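Local coordinates for protein diaminopimelate decarboxylase (Methanocaldococcus jannaschii, PDB 1TWI) that catalyses the pyridoxal-phosphate-dependent decarboxylation of meso-diaminopimelate to L-lysine, the final step of this lysine pathway, as a homodimer, at residues 253-258 with 291-296; 37-42 with 297-302; 327-330 with 336-339. All coordinates share one frame; numbering follows the deposited sequence.

How the contacts relate
Contact 1 lies in the pyridoxal-binding barrel, contact 2 joins helix 37-58 to the start of strand 300-311, and contact 3 links the start of helix 329-333 to the loop before strand 339-341. Both segments of contact 1 fall within the chain spanned by contact 2; contact 3 comes afterwards. Segment 291-296 runs straight on into 297-302, joining contacts 1 and 2, whose centres are about 10 Å apart and which meet where I253 packs on A297 and T298. Contact 3, centred about 12 Å from contact 1 and 16 Å from contact 2, reaches them through Y255 and L302. R293 and R329, one from contact 1 and one from contact 3, both line the lysine pocket, and R293 also binds the cofactor phosphate through its backbone N.

Contact 1 (253-258 with 291-296); sequences IPYYKD and PGRSLV. With PLP (pyridoxal-5'-phosphate), chain E.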
# COMPACT_ATOMS: atom_id res chain seq x y z
N ILE A 253 -15.87 -0.32 13.72
CA ILE A 253 -15.36 0.12 14.99
C ILE A 253 -15.53 1.66 15.06
O ILE A 253 -15.67 2.33 14.03
CB ILE A 253 -13.85 -0.31 15.19
CG1 ILE A 253 -12.94 0.44 14.21
CG2 ILE A 253 -13.72 -1.84 15.03
CD1 ILE A 253 -12.12 1.63 14.90
N PRO A 254 -15.51 2.23 16.27
CA PRO A 254 -15.70 3.69 16.33
C PRO A 254 -14.52 4.63 15.95
O PRO A 254 -13.85 5.16 16.83
CB PRO A 254 -16.22 3.90 17.78
CG PRO A 254 -15.47 2.81 18.58
CD PRO A 254 -15.32 1.63 17.61
N TYR A 255 -14.28 4.82 14.65
CA TYR A 255 -13.22 5.72 14.26
C TYR A 255 -13.62 7.14 14.68
O TYR A 255 -12.79 7.88 15.16
CB TYR A 255 -12.99 5.69 12.75
CG TYR A 255 -12.26 4.44 12.32
CD1 TYR A 255 -10.90 4.23 12.64
CD2 TYR A 255 -12.95 3.45 11.62
CE1 TYR A 255 -10.24 3.03 12.25
CE2 TYR A 255 -12.30 2.23 11.25
CZ TYR A 255 -10.95 2.05 11.56
OH TYR A 255 -10.33 0.88 11.14
N TYR A 256 -14.89 7.51 14.43
CA TYR A 256 -15.47 8.78 14.85
C TYR A 256 -15.88 8.53 16.31
O TYR A 256 -16.42 7.48 16.61
CB TYR A 256 -16.70 9.13 13.99
CG TYR A 256 -16.29 9.81 12.71
CD1 TYR A 256 -15.87 11.13 12.72
CD2 TYR A 256 -16.27 9.11 11.50
CE1 TYR A 256 -15.46 11.74 11.54
CE2 TYR A 256 -15.86 9.71 10.32
CZ TYR A 256 -15.47 11.01 10.35
OH TYR A 256 -15.10 11.60 9.17
N LYS A 257 -15.61 9.48 17.20
CA LYS A 257 -15.90 9.32 18.61
C LYS A 257 -17.17 10.00 19.17
O LYS A 257 -17.49 9.86 20.36
CB LYS A 257 -14.71 9.82 19.40
CG LYS A 257 -13.34 9.33 18.84
CD LYS A 257 -13.25 7.82 19.10
CE LYS A 257 -11.90 7.25 18.64
NZ LYS A 257 -12.07 5.77 18.62
N ASP A 258 -17.90 10.70 18.31
CA ASP A 258 -19.12 11.45 18.70
C ASP A 258 -20.44 10.66 18.65
O ASP A 258 -21.45 11.08 19.26
CB ASP A 258 -19.21 12.69 17.81
CG ASP A 258 -19.47 12.33 16.34
OD1 ASP A 258 -18.84 11.38 15.80
OD2 ASP A 258 -20.33 13.00 15.72
N PRO A 291 -14.35 -11.84 12.95
CA PRO A 291 -14.00 -10.44 13.12
C PRO A 291 -12.49 -10.20 12.95
O PRO A 291 -11.66 -11.05 13.35
CB PRO A 291 -14.46 -10.13 14.56
CG PRO A 291 -14.22 -11.45 15.29
CD PRO A 291 -14.65 -12.51 14.24
N GLY A 292 -12.16 -9.05 12.35
CA GLY A 292 -10.77 -8.64 12.17
C GLY A 292 -10.62 -7.29 12.91
O GLY A 292 -10.16 -7.21 14.05
N ARG A 293 -11.04 -6.24 12.22
CA ARG A 293 -11.00 -4.87 12.73
C ARG A 293 -11.60 -4.79 14.12
O ARG A 293 -11.00 -4.20 15.00
CB ARG A 293 -11.79 -3.96 11.78
CG ARG A 293 -11.49 -2.46 11.89
CD ARG A 293 -12.59 -1.66 11.11
NE ARG A 293 -12.70 -2.12 9.71
CZ ARG A 293 -11.93 -1.66 8.72
NH1 ARG A 293 -11.00 -0.71 8.92
NH2 ARG A 293 -12.07 -2.21 7.53
N SER A 294 -12.76 -5.40 14.35
CA SER A 294 -13.36 -5.27 15.68
C SER A 294 -12.65 -5.99 16.84
O SER A 294 -13.07 -5.86 18.02
CB SER A 294 -14.88 -5.62 15.65
OG SER A 294 -15.09 -6.94 15.19
N LEU A 295 -11.60 -6.79 16.55
CA LEU A 295 -10.82 -7.33 17.65
C LEU A 295 -9.57 -6.50 17.91
O LEU A 295 -9.14 -6.39 19.06
CB LEU A 295 -10.32 -8.76 17.42
CG LEU A 295 -11.44 -9.79 17.56
CD1 LEU A 295 -10.87 -11.13 17.30
CD2 LEU A 295 -12.07 -9.69 18.97
N VAL A 296 -8.94 -5.96 16.87
CA VAL A 296 -7.69 -5.27 17.11
C VAL A 296 -7.55 -3.79 16.82
O VAL A 296 -6.63 -3.17 17.32
CB VAL A 296 -6.51 -6.04 16.38
CG1 VAL A 296 -6.45 -7.51 16.90
CG2 VAL A 296 -6.73 -6.05 14.81
N1 PLP E . -13.73 -12.65 6.64
C2 PLP E . -13.39 -12.41 5.32
C2A PLP E . -13.74 -13.53 4.31
C3 PLP E . -12.75 -11.21 5.02
O3 PLP E . -12.43 -11.02 3.71
C4 PLP E . -12.47 -10.25 5.95
C4A PLP E . -11.74 -8.93 5.50
O4A PLP E . -11.24 -8.95 4.42
C5 PLP E . -12.81 -10.47 7.30
C6 PLP E . -13.44 -11.67 7.60
C5A PLP E . -12.58 -9.52 8.47
O4P PLP E . -13.24 -8.25 8.26
P PLP E . -13.26 -7.14 9.40
O1P PLP E . -13.99 -6.02 8.77
O2P PLP E . -11.82 -6.80 9.65
O3P PLP E . -13.95 -7.68 10.56
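R293 crosses I253 and Y255 at about a right angle. R293 CB lies 3.6 Å from phosphate oxygen O2P of the cofactor. With CG anti to the backbone N (chi1 -161°), the chain runs towards 253-258: CG faces the Y255 hydroxyl and I253 CG2, and R293 CD lies 3.4 Å from Y255 OH and also against I253 CG1. A bend at chi3 then turns the guanidinium so that R293 NH1 donates to Y255 OH, 2.8 Å away, with an N-H...O angle of 159°. The hydroxyl lies in the guanidinium plane while the two planar groups stand 72° apart. Arginine's length and several N-H groups let it also reach S213 OG through NH2, so two hydroxyls fix the rotation of the group.

The backbone beneath forms part of the phosphate site of the TIM-type beta/alpha barrel: G292 N, at the N-cap of helix 293-296, donates to O3P at 2.9 Å, while R293 N donates to O2P at 2.7 Å. Having no side chain, G292 lets the phosphate come close to the helix start, where the helix dipole would favour an anion.

Branched and apolar, I253 serves two surfaces. Its CD1 sits 3.4 Å above the centre of the Y255 ring, the tyrosine giving it a flat apolar face and R293 a hydroxyl; I253 CG2 reaches S294 CA at 3.5 Å. S294 OG bonds to Y47 OH on helix 37-58.

Contact 2 (37-42 with 297-302); sequences EEQIKI and ATAGYL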
# COMPACT_ATOMS: atom_id res chain seq x y z
N GLU A 37 -2.41 -4.71 25.00
CA GLU A 37 -2.79 -6.09 25.21
C GLU A 37 -4.14 -6.15 25.90
O GLU A 37 -4.99 -6.96 25.54
CB GLU A 37 -1.74 -6.80 26.07
CG GLU A 37 -2.14 -8.24 26.44
CD GLU A 37 -1.00 -8.89 27.22
OE1 GLU A 37 -0.17 -9.58 26.60
OE2 GLU A 37 -0.89 -8.68 28.43
N GLU A 38 -4.36 -5.31 26.91
CA GLU A 38 -5.66 -5.34 27.61
C GLU A 38 -6.81 -4.93 26.66
O GLU A 38 -7.91 -5.47 26.74
CB GLU A 38 -5.61 -4.41 28.84
CG GLU A 38 -6.91 -4.30 29.67
CD GLU A 38 -7.37 -5.60 30.35
OE1 GLU A 38 -6.56 -6.55 30.54
OE2 GLU A 38 -8.57 -5.66 30.71
N GLN A 39 -6.61 -3.94 25.79
CA GLN A 39 -7.70 -3.59 24.90
C GLN A 39 -8.09 -4.82 23.99
O GLN A 39 -9.28 -5.03 23.68
CB GLN A 39 -7.31 -2.40 23.98
CG GLN A 39 -8.48 -1.96 23.10
CD GLN A 39 -9.62 -1.41 23.96
OE1 GLN A 39 -10.72 -2.02 24.08
NE2 GLN A 39 -9.36 -0.30 24.62
N ILE A 40 -7.10 -5.59 23.52
CA ILE A 40 -7.41 -6.77 22.71
C ILE A 40 -8.20 -7.76 23.56
O ILE A 40 -9.19 -8.37 23.08
CB ILE A 40 -6.12 -7.46 22.14
CG1 ILE A 40 -5.42 -6.51 21.16
CG2 ILE A 40 -6.50 -8.78 21.41
CD1 ILE A 40 -4.05 -6.99 20.65
N LYS A 41 -7.80 -7.96 24.82
CA LYS A 41 -8.56 -8.90 25.68
C LYS A 41 -9.97 -8.39 25.87
O LYS A 41 -10.94 -9.18 25.86
CB LYS A 41 -7.92 -9.06 27.07
CG LYS A 41 -6.49 -9.67 27.05
CD LYS A 41 -6.03 -9.89 28.52
CE LYS A 41 -4.54 -9.94 28.61
NZ LYS A 41 -4.01 -11.09 27.84
N ILE A 42 -10.11 -7.09 26.05
CA ILE A 42 -11.48 -6.53 26.20
C ILE A 42 -12.33 -6.75 24.94
O ILE A 42 -13.50 -7.18 25.01
CB ILE A 42 -11.42 -5.01 26.48
CG1 ILE A 42 -10.94 -4.82 27.94
CG2 ILE A 42 -12.83 -4.35 26.16
CD1 ILE A 42 -10.48 -3.41 28.29
N ALA A 297 -8.45 -3.22 16.02
CA ALA A 297 -8.28 -1.83 15.64
C ALA A 297 -8.11 -0.86 16.78
O ALA A 297 -7.17 -0.06 16.77
CB ALA A 297 -9.49 -1.36 14.73
N THR A 298 -9.04 -0.89 17.74
CA THR A 298 -9.01 0.08 18.85
C THR A 298 -7.85 -0.16 19.83
O THR A 298 -7.64 0.63 20.73
CB THR A 298 -10.34 0.04 19.68
OG1 THR A 298 -10.55 -1.27 20.17
CG2 THR A 298 -11.53 0.43 18.80
N ALA A 299 -7.11 -1.27 19.68
CA ALA A 299 -5.99 -1.54 20.57
C ALA A 299 -4.69 -0.87 20.07
O ALA A 299 -3.69 -0.82 20.81
CB ALA A 299 -5.75 -3.09 20.69
N GLY A 300 -4.71 -0.37 18.84
CA GLY A 300 -3.48 0.21 18.25
C GLY A 300 -3.40 1.71 18.13
O GLY A 300 -4.38 2.37 17.75
N TYR A 301 -2.24 2.27 18.49
CA TYR A 301 -2.04 3.72 18.40
C TYR A 301 -0.73 3.90 17.68
O TYR A 301 0.18 3.13 17.90
CB TYR A 301 -1.92 4.34 19.80
CG TYR A 301 -3.20 4.08 20.60
CD1 TYR A 301 -3.41 2.85 21.21
CD2 TYR A 301 -4.25 5.05 20.65
CE1 TYR A 301 -4.60 2.54 21.83
CE2 TYR A 301 -5.48 4.75 21.30
CZ TYR A 301 -5.63 3.49 21.88
OH TYR A 301 -6.82 3.09 22.47
N LEU A 302 -0.64 4.91 16.81
CA LEU A 302 0.61 5.19 16.11
C LEU A 302 1.15 6.56 16.56
O LEU A 302 0.47 7.60 16.38
CB LEU A 302 0.39 5.20 14.59
CG LEU A 302 1.60 5.55 13.70
CD1 LEU A 302 2.78 4.58 13.95
CD2 LEU A 302 1.15 5.51 12.26
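Q39, in the first turn of helix 37-58, faces A299 with their CA atoms 5.1 Å apart, where residues 297-299 make a turn of helical phi and psi before strand 300-311 begins. The small methyl of A299 suits so close an approach. A299 CB points at the helix and meets two neighbours there: Q39 CB at 3.7 Å and I40 CG1 at 3.5 Å, the latter a tight carbon pair.

Q39 contributes chiefly its aliphatic part. Q39 CG, anti to the backbone N (chi1 -176°), is carried past the alanine to lie 3.6 Å from A299 CA, equally 3.6 Å from T298 O, and 3.7 Å from T298 OG1. The side chains of Q39 and T298 cross at about a right angle. A long, flexible residue can thus follow the turn with its methylenes. The hydroxyl of T298 has its hydrogen-bond partner one turn further along the same helix, N43 ND2, so threonine ties the turn to the helix by a polar bond beside the apolar packing. I40 is shared: beta-branched and wholly apolar, it presses CG1 on A299 and also packs on L79 and L80 of helix 74-82.

Within the turn, G300 N bonds to A297 O at 3.2 Å. The neighbouring backbone is fixed by sheet bonds, A299 to S36 and Y301 to V34, which pair strand 300-311 antiparallel with strand 32-36. Since strand 32-36 runs directly into helix 37-58, the contact closes the corner between that helix, helix 74-82 of the barrel and the first strands of the mixed beta sheet.

Contact 3 (327-330 with 336-339); sequences MMRP and YHHI
H337 is the residue most enclosed here, its imidazole set between M327, R329 and P330. M327 comes from the opposite direction and lays its methyl over one ring face: M327 CE is 3.8 Å from the H337 ring centroid and only 12° off the normal, a CH-pi contact. Bends at chi2 and chi3 fold the thioether back so that CE can lie there, while SD stays oblique to the ring. M327 SD also accepts a weak capping bond from R329 N, at 3.7 Å, as the chain turns into helix 329-333. An unbranched, flexible methionine suits both tasks, since its sulfur is polarisable and its terminal methyl can point C-H bonds at the ring face.

R329 crosses the imidazole at about a right angle. R329 CD lies at the ring edge, in the plane, 3.3 Å from H337 NE2, and the bend at chi3 (76°) then swings the guanidinium round so that NH1 stands 2.9 Å from the same nitrogen, the two planes 68° apart. Histidine suits its place by pairing a flat face with ND1, whose hydrogen bond to F382 O helps to fix the ring's rotation. P330 CG meets H337 CD2 at 3.8 Å; so early in a helix, proline's missing N-H costs no helix bond.

Y255 joins both partners, in an edge-to-face stack with H337 and a cation-pi contact with R329. The histidine probably serves as a second-shell residue that helps to position R329, which lines the L-lysine pocket with R293 and Y333, an arrangement consistent with substrate recognition in this decarboxylase.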
# COMPACT_ATOMS: atom_id res chain seq x y z
N MET A 327 1.27 3.47 7.78
CA MET A 327 -0.16 3.30 8.02
C MET A 327 -0.85 3.94 6.82
O MET A 327 -0.93 5.16 6.71
CB MET A 327 -0.52 4.03 9.31
CG MET A 327 -1.75 3.41 10.01
SD MET A 327 -3.35 3.90 9.29
CE MET A 327 -3.52 5.67 9.97
N MET A 328 -1.33 3.08 5.94
CA MET A 328 -1.90 3.49 4.67
C MET A 328 -3.36 3.90 4.62
O MET A 328 -3.81 4.35 3.55
CB MET A 328 -1.73 2.34 3.66
CG MET A 328 -0.26 2.00 3.34
SD MET A 328 0.34 3.22 2.11
CE MET A 328 -0.41 2.41 0.65
N ARG A 329 -4.11 3.76 5.72
CA ARG A 329 -5.56 4.02 5.60
C ARG A 329 -5.98 5.40 5.12
O ARG A 329 -6.80 5.50 4.21
CB ARG A 329 -6.33 3.69 6.90
CG ARG A 329 -6.30 2.25 7.37
CD ARG A 329 -7.39 2.10 8.48
NE ARG A 329 -8.72 2.06 7.90
CZ ARG A 329 -9.75 2.87 8.17
NH1 ARG A 329 -9.69 3.86 9.05
NH2 ARG A 329 -10.89 2.64 7.55
N PRO A 330 -5.46 6.47 5.72
CA PRO A 330 -5.87 7.79 5.22
C PRO A 330 -5.47 8.04 3.76
O PRO A 330 -6.31 8.51 2.96
CB PRO A 330 -5.19 8.78 6.17
CG PRO A 330 -5.06 7.97 7.50
CD PRO A 330 -4.62 6.59 6.93
N TYR A 336 -10.97 8.46 8.07
CA TYR A 336 -10.80 9.22 9.29
C TYR A 336 -10.25 8.45 10.51
O TYR A 336 -10.77 7.37 10.88
CB TYR A 336 -12.16 9.88 9.68
CG TYR A 336 -12.06 10.82 10.87
CD1 TYR A 336 -12.08 10.35 12.18
CD2 TYR A 336 -11.89 12.20 10.67
CE1 TYR A 336 -11.91 11.24 13.28
CE2 TYR A 336 -11.73 13.08 11.73
CZ TYR A 336 -11.74 12.60 13.03
OH TYR A 336 -11.55 13.50 14.07
N HIS A 337 -9.20 9.01 11.14
CA HIS A 337 -8.65 8.51 12.39
C HIS A 337 -8.55 9.72 13.33
O HIS A 337 -8.19 10.78 12.89
CB HIS A 337 -7.24 7.91 12.28
CG HIS A 337 -7.19 6.62 11.52
ND1 HIS A 337 -7.07 5.39 12.13
CD2 HIS A 337 -7.27 6.38 10.19
CE1 HIS A 337 -7.07 4.45 11.20
NE2 HIS A 337 -7.19 5.02 10.02
N HIS A 338 -8.92 9.55 14.59
CA HIS A 338 -8.82 10.59 15.61
C HIS A 338 -7.30 10.80 15.90
O HIS A 338 -6.53 9.87 15.94
CB HIS A 338 -9.54 10.09 16.87
CG HIS A 338 -9.63 11.13 17.93
ND1 HIS A 338 -9.25 10.89 19.24
CD2 HIS A 338 -10.03 12.42 17.87
CE1 HIS A 338 -9.42 12.00 19.95
NE2 HIS A 338 -9.88 12.95 19.14
N ILE A 339 -6.90 12.05 16.07
CA ILE A 339 -5.50 12.37 16.30
C ILE A 339 -5.42 13.40 17.43
O ILE A 339 -6.21 14.33 17.45
CB ILE A 339 -4.88 13.01 15.02
CG1 ILE A 339 -4.90 11.98 13.86
CG2 ILE A 339 -3.41 13.48 15.26
CD1 ILE A 339 -4.62 12.61 12.47